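Local coordinates for protein soluble epoxide hydrolase (Bacillus megaterium, PDB 4INZ) that is a soluble epoxide hydrolase, an enzyme of the alpha/beta hydrolase fold family, at residues A[124-138]-A[238-252]. The protein carries 1 engineered substitution. Numbering follows the deposited sequence.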
loop_
_atom_site.group_PDB
_atom_site.type_symbol
_atom_site.label_atom_id
_atom_site.label_comp_id
_atom_site.label_asym_id
_atom_site.label_seq_id
_atom_site.Cartn_x
_atom_site.Cartn_y
_atom_site.Cartn_z
ATOM N N ALA A 124 -5.059 5.039 10.109
ATOM C CA ALA A 124 -4.603 6.253 10.788
ATOM C C ALA A 124 -5.779 7.126 11.222
ATOM O O ALA A 124 -5.757 7.724 12.299
ATOM C CB ALA A 124 -3.647 7.048 9.893
ATOM N N TYR A 125 -6.804 7.201 10.379
ATOM C CA TYR A 125 -7.990 7.986 10.702
ATOM C C TYR A 125 -8.759 7.382 11.878
ATOM O O TYR A 125 -9.248 8.100 12.750
ATOM C CB TYR A 125 -8.910 8.105 9.482
ATOM C CG TYR A 125 -8.675 9.338 8.633
ATOM C CD1 TYR A 125 -9.374 10.521 8.879
ATOM C CD2 TYR A 125 -7.765 9.321 7.580
ATOM C CE1 TYR A 125 -9.167 11.651 8.103
ATOM C CE2 TYR A 125 -7.551 10.446 6.801
ATOM C CZ TYR A 125 -8.255 11.609 7.066
ATOM O OH TYR A 125 -8.044 12.728 6.289
ATOM N N ARG A 126 -8.866 6.057 11.896
ATOM C CA ARG A 126 -9.650 5.379 12.922
ATOM C C ARG A 126 -8.857 5.181 14.212
ATOM O O ARG A 126 -9.420 5.219 15.306
ATOM C CB ARG A 126 -10.165 4.034 12.409
ATOM C CG ARG A 126 -11.105 4.134 11.221
ATOM C CD ARG A 126 -11.653 2.767 10.836
ATOM N NE ARG A 126 -12.577 2.844 9.706
ATOM C CZ ARG A 126 -13.087 1.785 9.080
ATOM N NH1 ARG A 126 -12.759 0.556 9.470
ATOM N NH2 ARG A 126 -13.920 1.954 8.059
ATOM N N TYR A 127 -7.553 4.969 14.078
ATOM C CA TYR A 127 -6.699 4.712 15.232
ATOM C C TYR A 127 -5.484 5.632 15.238
ATOM O O TYR A 127 -4.347 5.156 15.264
ATOM C CB TYR A 127 -6.215 3.258 15.233
ATOM C CG TYR A 127 -7.298 2.214 15.407
ATOM C CD1 TYR A 127 -7.667 1.776 16.674
ATOM C CD2 TYR A 127 -7.929 1.646 14.308
ATOM C CE1 TYR A 127 -8.647 0.812 16.842
ATOM C CE2 TYR A 127 -8.910 0.677 14.467
ATOM C CZ TYR A 127 -9.265 0.266 15.734
ATOM O OH TYR A 127 -10.238 -0.696 15.900
ATOM N N PRO A 128 -5.716 6.952 15.228
ATOM C CA PRO A 128 -4.592 7.890 15.146
ATOM C C PRO A 128 -3.600 7.726 16.294
ATOM O O PRO A 128 -2.442 8.107 16.148
ATOM C CB PRO A 128 -5.272 9.261 15.209
ATOM C CG PRO A 128 -6.611 9.000 15.830
ATOM C CD PRO A 128 -7.007 7.649 15.342
ATOM N N GLU A 129 -4.044 7.162 17.413
ATOM C CA GLU A 129 -3.163 6.984 18.562
ATOM C C GLU A 129 -2.139 5.867 18.328
ATOM O O GLU A 129 -1.156 5.750 19.059
ATOM C CB GLU A 129 -3.976 6.738 19.845
ATOM C CG GLU A 129 -4.646 5.374 19.943
ATOM C CD GLU A 129 -5.993 5.303 19.234
ATOM O OE1 GLU A 129 -6.395 6.297 18.590
ATOM O OE2 GLU A 129 -6.650 4.241 19.330
ATOM N N TYR A 130 -2.368 5.052 17.302
ATOM C CA TYR A 130 -1.449 3.972 16.969
ATOM C C TYR A 130 -0.400 4.446 15.966
ATOM O O TYR A 130 0.547 3.722 15.664
ATOM C CB TYR A 130 -2.205 2.796 16.356
ATOM C CG TYR A 130 -2.866 1.849 17.338
ATOM C CD1 TYR A 130 -2.314 0.598 17.608
ATOM C CD2 TYR A 130 -4.051 2.190 17.973
ATOM C CE1 TYR A 130 -2.925 -0.284 18.493
ATOM C CE2 TYR A 130 -4.667 1.320 18.855
ATOM C CZ TYR A 130 -4.099 0.086 19.115
ATOM O OH TYR A 130 -4.722 -0.776 19.997
ATOM N N VAL A 131 -0.574 5.658 15.447
ATOM C CA VAL A 131 0.296 6.164 14.388
ATOM C C VAL A 131 1.021 7.456 14.779
ATOM O O VAL A 131 0.429 8.534 14.774
ATOM C CB VAL A 131 -0.494 6.389 13.083
ATOM C CG1 VAL A 131 0.451 6.758 11.945
ATOM C CG2 VAL A 131 -1.290 5.145 12.726
ATOM N N GLN A 132 2.304 7.344 15.110
ATOM C CA GLN A 132 3.106 8.513 15.460
ATOM C C GLN A 132 3.237 9.456 14.271
ATOM O O GLN A 132 3.039 10.671 14.385
ATOM C CB GLN A 132 4.499 8.085 15.909
ATOM C CG GLN A 132 4.508 7.114 17.071
ATOM C CD GLN A 132 5.884 6.544 17.317
ATOM O OE1 GLN A 132 6.097 5.794 18.267
ATOM N NE2 GLN A 132 6.832 6.897 16.454
ATOM N N LYS A 133 3.596 8.881 13.131
ATOM C CA LYS A 133 3.731 9.630 11.892
ATOM C C LYS A 133 3.355 8.705 10.751
ATOM O O LYS A 133 3.542 7.486 10.843
ATOM C CB LYS A 133 5.170 10.109 11.690
ATOM C CG LYS A 133 5.695 11.081 12.738
ATOM C CD LYS A 133 7.042 11.636 12.293
ATOM C CE LYS A 133 7.526 12.740 13.206
ATOM N NZ LYS A 133 7.943 12.198 14.507
ATOM N N LEU A 134 2.840 9.287 9.675
ATOM C CA LEU A 134 2.436 8.529 8.499
ATOM C C LEU A 134 3.240 8.971 7.285
ATOM O O LEU A 134 3.345 10.170 7.008
ATOM C CB LEU A 134 0.944 8.730 8.226
ATOM C CG LEU A 134 0.394 8.072 6.963
ATOM C CD1 LEU A 134 0.411 6.555 7.112
ATOM C CD2 LEU A 134 -1.028 8.579 6.664
ATOM N N ILE A 135 3.812 8.001 6.571
ATOM C CA ILE A 135 4.489 8.277 5.314
ATOM C C ILE A 135 3.745 7.529 4.223
ATOM O O ILE A 135 3.703 6.295 4.224
ATOM C CB ILE A 135 5.957 7.822 5.349
ATOM C CG1 ILE A 135 6.694 8.506 6.504
ATOM C CG2 ILE A 135 6.635 8.107 4.010
ATOM C CD1 ILE A 135 8.157 8.098 6.640
ATOM N N ALA A 136 3.129 8.279 3.312
ATOM C CA ALA A 136 2.290 7.678 2.284
ATOM C C ALA A 136 2.867 7.894 0.892
ATOM O O ALA A 136 3.179 9.024 0.515
ATOM C CB ALA A 136 0.890 8.255 2.357
ATOM N N PHE A 137 2.994 6.801 0.138
ATOM C CA PHE A 137 3.388 6.849 -1.271
ATOM C C PHE A 137 2.142 6.793 -2.160
ATOM O O PHE A 137 1.019 6.832 -1.660
ATOM C CB PHE A 137 4.349 5.686 -1.600
ATOM C CG PHE A 137 5.675 5.790 -0.903
ATOM C CD1 PHE A 137 6.789 6.293 -1.574
ATOM C CD2 PHE A 137 5.814 5.397 0.427
ATOM C CE1 PHE A 137 8.023 6.401 -0.926
ATOM C CE2 PHE A 137 7.039 5.513 1.083
ATOM C CZ PHE A 137 8.147 6.009 0.408
ATOM N N ASN A 138 2.336 6.706 -3.475
ATOM C CA ASN A 138 1.208 6.670 -4.410
ATOM C C ASN A 138 0.098 5.731 -3.954
ATOM O O ASN A 138 0.349 4.564 -3.684
ATOM C CB ASN A 138 1.683 6.254 -5.803
ATOM C CG ASN A 138 2.559 7.292 -6.440
ATOM O OD1 ASN A 138 2.232 7.837 -7.501
ATOM N ND2 ASN A 138 3.666 7.602 -5.784
ATOM N N PRO A 238 -15.620 3.885 5.004
ATOM C CA PRO A 238 -16.355 4.704 5.977
ATOM C C PRO A 238 -15.464 5.309 7.056
ATOM O O PRO A 238 -14.659 4.604 7.665
ATOM C CB PRO A 238 -17.342 3.707 6.595
ATOM C CG PRO A 238 -17.566 2.706 5.522
ATOM C CD PRO A 238 -16.213 2.547 4.857
ATOM N N LEU A 239 -15.619 6.611 7.281
ATOM C CA LEU A 239 -14.864 7.315 8.306
ATOM C C LEU A 239 -15.749 8.299 9.059
ATOM O O LEU A 239 -16.626 8.939 8.480
ATOM C CB LEU A 239 -13.681 8.067 7.692
ATOM C CG LEU A 239 -12.520 7.201 7.201
ATOM C CD1 LEU A 239 -11.422 8.050 6.570
ATOM C CD2 LEU A 239 -11.958 6.380 8.348
ATOM N N GLU A 240 -15.492 8.413 10.356
ATOM C CA GLU A 240 -16.170 9.361 11.228
ATOM C C GLU A 240 -15.602 10.769 11.045
ATOM O O GLU A 240 -16.343 11.747 10.984
ATOM C CB GLU A 240 -15.981 8.923 12.684
ATOM C CG GLU A 240 -14.497 8.837 13.127
ATOM C CD GLU A 240 -13.620 7.976 12.209
ATOM O OE1 GLU A 240 -12.676 8.525 11.582
ATOM O OE2 GLU A 240 -13.863 6.749 12.119
ATOM N N GLU A 241 -14.279 10.862 10.955
ATOM C CA GLU A 241 -13.597 12.151 10.894
ATOM C C GLU A 241 -13.086 12.485 9.500
ATOM O O GLU A 241 -12.678 11.596 8.752
ATOM C CB GLU A 241 -12.431 12.175 11.883
ATOM C CG GLU A 241 -12.782 12.792 13.219
ATOM C CD GLU A 241 -13.195 14.242 13.078
ATOM O OE1 GLU A 241 -12.319 15.083 12.775
ATOM O OE2 GLU A 241 -14.395 14.538 13.257
ATOM N N GLU A 242 -13.098 13.774 9.165
ATOM C CA GLU A 242 -12.574 14.245 7.886
ATOM C C GLU A 242 -11.129 14.710 8.011
ATOM O O GLU A 242 -10.387 14.723 7.028
ATOM C CB GLU A 242 -13.425 15.392 7.336
ATOM C CG GLU A 242 -14.792 14.971 6.813
ATOM C CD GLU A 242 -15.437 16.035 5.937
ATOM O OE1 GLU A 242 -15.044 17.220 6.039
ATOM O OE2 GLU A 242 -16.332 15.684 5.137
ATOM N N VAL A 243 -10.733 15.088 9.221
ATOM C CA VAL A 243 -9.402 15.645 9.446
ATOM C C VAL A 243 -8.493 14.699 10.230
ATOM O O VAL A 243 -8.897 14.135 11.246
ATOM C CB VAL A 243 -9.488 17.007 10.166
ATOM C CG1 VAL A 243 -8.099 17.571 10.428
ATOM C CG2 VAL A 243 -10.305 17.977 9.340
ATOM N N LEU A 244 -7.270 14.520 9.739
ATOM C CA LEU A 244 -6.259 13.717 10.416
ATOM C C LEU A 244 -5.151 14.647 10.904
ATOM O O LEU A 244 -4.517 15.331 10.100
ATOM C CB LEU A 244 -5.680 12.673 9.453
ATOM C CG LEU A 244 -4.513 11.831 9.973
ATOM C CD1 LEU A 244 -4.965 10.955 11.142
ATOM C CD2 LEU A 244 -3.915 10.984 8.856
ATOM N N ASN A 245 -4.910 14.675 12.213
ATOM C CA ASN A 245 -4.023 15.688 12.783
ATOM C C ASN A 245 -2.559 15.304 13.030
ATOM O O ASN A 245 -1.764 16.142 13.467
ATOM C CB ASN A 245 -4.641 16.284 14.049
ATOM C CG ASN A 245 -5.814 17.183 13.741
ATOM O OD1 ASN A 245 -6.913 16.992 14.262
ATOM N ND2 ASN A 245 -5.590 18.165 12.873
ATOM N N ILE A 246 -2.198 14.058 12.744
ATOM C CA ILE A 246 -0.825 13.612 12.963
ATOM C C ILE A 246 0.064 14.127 11.835
ATOM O O ILE A 246 -0.437 14.529 10.790
ATOM C CB ILE A 246 -0.746 12.078 13.019
ATOM C CG1 ILE A 246 -1.100 11.488 11.653
ATOM C CG2 ILE A 246 -1.676 11.542 14.113
ATOM C CD1 ILE A 246 -0.994 9.980 11.584
ATOM N N PRO A 247 1.388 14.135 12.046
ATOM C CA PRO A 247 2.291 14.569 10.977
ATOM C C PRO A 247 2.319 13.543 9.850
ATOM O O PRO A 247 2.457 12.345 10.110
ATOM C CB PRO A 247 3.660 14.623 11.668
ATOM C CG PRO A 247 3.354 14.674 13.140
ATOM C CD PRO A 247 2.112 13.852 13.294
ATOM N N VAL A 248 2.196 14.019 8.615
ATOM C CA VAL A 248 2.150 13.148 7.448
ATOM C C VAL A 248 3.112 13.631 6.368
ATOM O O VAL A 248 3.240 14.836 6.126
ATOM C CB VAL A 248 0.734 13.078 6.842
ATOM C CG1 VAL A 248 0.726 12.193 5.602
ATOM C CG2 VAL A 248 -0.260 12.552 7.871
ATOM N N GLN A 249 3.787 12.677 5.732
ATOM C CA GLN A 249 4.631 12.952 4.578
ATOM C C GLN A 249 4.119 12.149 3.393
ATOM O O GLN A 249 3.953 10.933 3.502
ATOM C CB GLN A 249 6.077 12.532 4.847
ATOM C CG GLN A 249 6.966 12.625 3.600
ATOM C CD GLN A 249 7.405 14.050 3.303
ATOM O OE1 GLN A 249 7.895 14.756 4.188
ATOM N NE2 GLN A 249 7.230 14.477 2.059
ATOM N N ILE A 250 3.881 12.829 2.269
ATOM C CA ILE A 250 3.559 12.166 1.015
ATOM C C ILE A 250 4.809 12.133 0.144
ATOM O O ILE A 250 5.517 13.137 0.037
ATOM C CB ILE A 250 2.495 12.927 0.211
ATOM C CG1 ILE A 250 1.241 13.188 1.047
ATOM C CG2 ILE A 250 2.190 12.199 -1.093
ATOM C CD1 ILE A 250 0.732 12.003 1.771
ATOM N N ILE A 251 5.081 10.981 -0.466
ATOM C CA ILE A 251 6.182 10.839 -1.423
ATOM C C ILE A 251 5.596 10.226 -2.686
ATOM O O ILE A 251 5.185 9.069 -2.686
ATOM C CB ILE A 251 7.310 9.955 -0.864
ATOM C CG1 ILE A 251 7.793 10.533 0.475
ATOM C CG2 ILE A 251 8.462 9.862 -1.865
ATOM C CD1 ILE A 251 8.862 9.705 1.180
ATOM N N TRP A 252 5.547 11.010 -3.760
ATOM C CA TRP A 252 4.625 10.731 -4.854
ATOM C C TRP A 252 5.316 10.737 -6.200
ATOM O O TRP A 252 5.941 11.730 -6.570
ATOM C CB TRP A 252 3.540 11.811 -4.865
ATOM C CG TRP A 252 2.394 11.514 -5.784
ATOM C CD1 TRP A 252 2.320 11.782 -7.120
ATOM C CD2 TRP A 252 1.151 10.900 -5.428
ATOM N NE1 TRP A 252 1.103 11.370 -7.619
ATOM C CE2 TRP A 252 0.368 10.828 -6.599
ATOM C CE3 TRP A 252 0.621 10.411 -4.233
ATOM C CZ2 TRP A 252 -0.917 10.283 -6.606
ATOM C CZ3 TRP A 252 -0.659 9.875 -4.243
ATOM C CH2 TRP A 252 -1.407 9.810 -5.422
#
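The ring of Tyr125 is sandwiched between two leucines: CB of Leu244 stands over one face, 3.9 Å from the ring centroid, and CD1 of Leu239 over the opposite face, 4.0 Å from it, both in CH-pi contact. The backbone where Glu242 joins Val243 passes the edge on the CE1 side, and OH of Tyr125 is hydrogen-bonded to NE2 of His141. At the guanidinium of Arg126 the carbonyl of Pro238 comes in at the edge: NH2 reaches Pro238 O at 2.8 Å, nearly straight (166°) and on a lone pair, while the bond from NE is weak. CG of Arg126 packs on CD2 of Leu239, and from there the extended chain carries the guanidinium out to the Pro238 carbonyl; NH1 forms a salt bridge with Asp90. CA of Asn138 lies over the six-membered ring of Trp252 in a further CH-pi contact.

Strands 133-137 and 248-252 run parallel as neighbours in the central sheet of the alpha/beta hydrolase fold, the chain between them being largely helical. Four backbone bonds join them, from Leu134 N to Pro247 O (3.1 Å) through to Ile251 N to Ala136 O (2.9 Å). Leu134, Ala136, Val248 and Ile250 share the sheet face toward Trp121 of helix 115-126; Ile135, Phe137 and Ile251 occupy the other, where helix 291-303 packs. There CE1 of Phe137 meets CG2 of Ile251 at 3.6 Å, the two side chains pointing the same way. Just ahead of strand 248-252, Ile246 directs CG1 between its backbone N and carbonyl carbon (chi1 66°), which brings CD1 within 3.5 Å of CG1 of Val131.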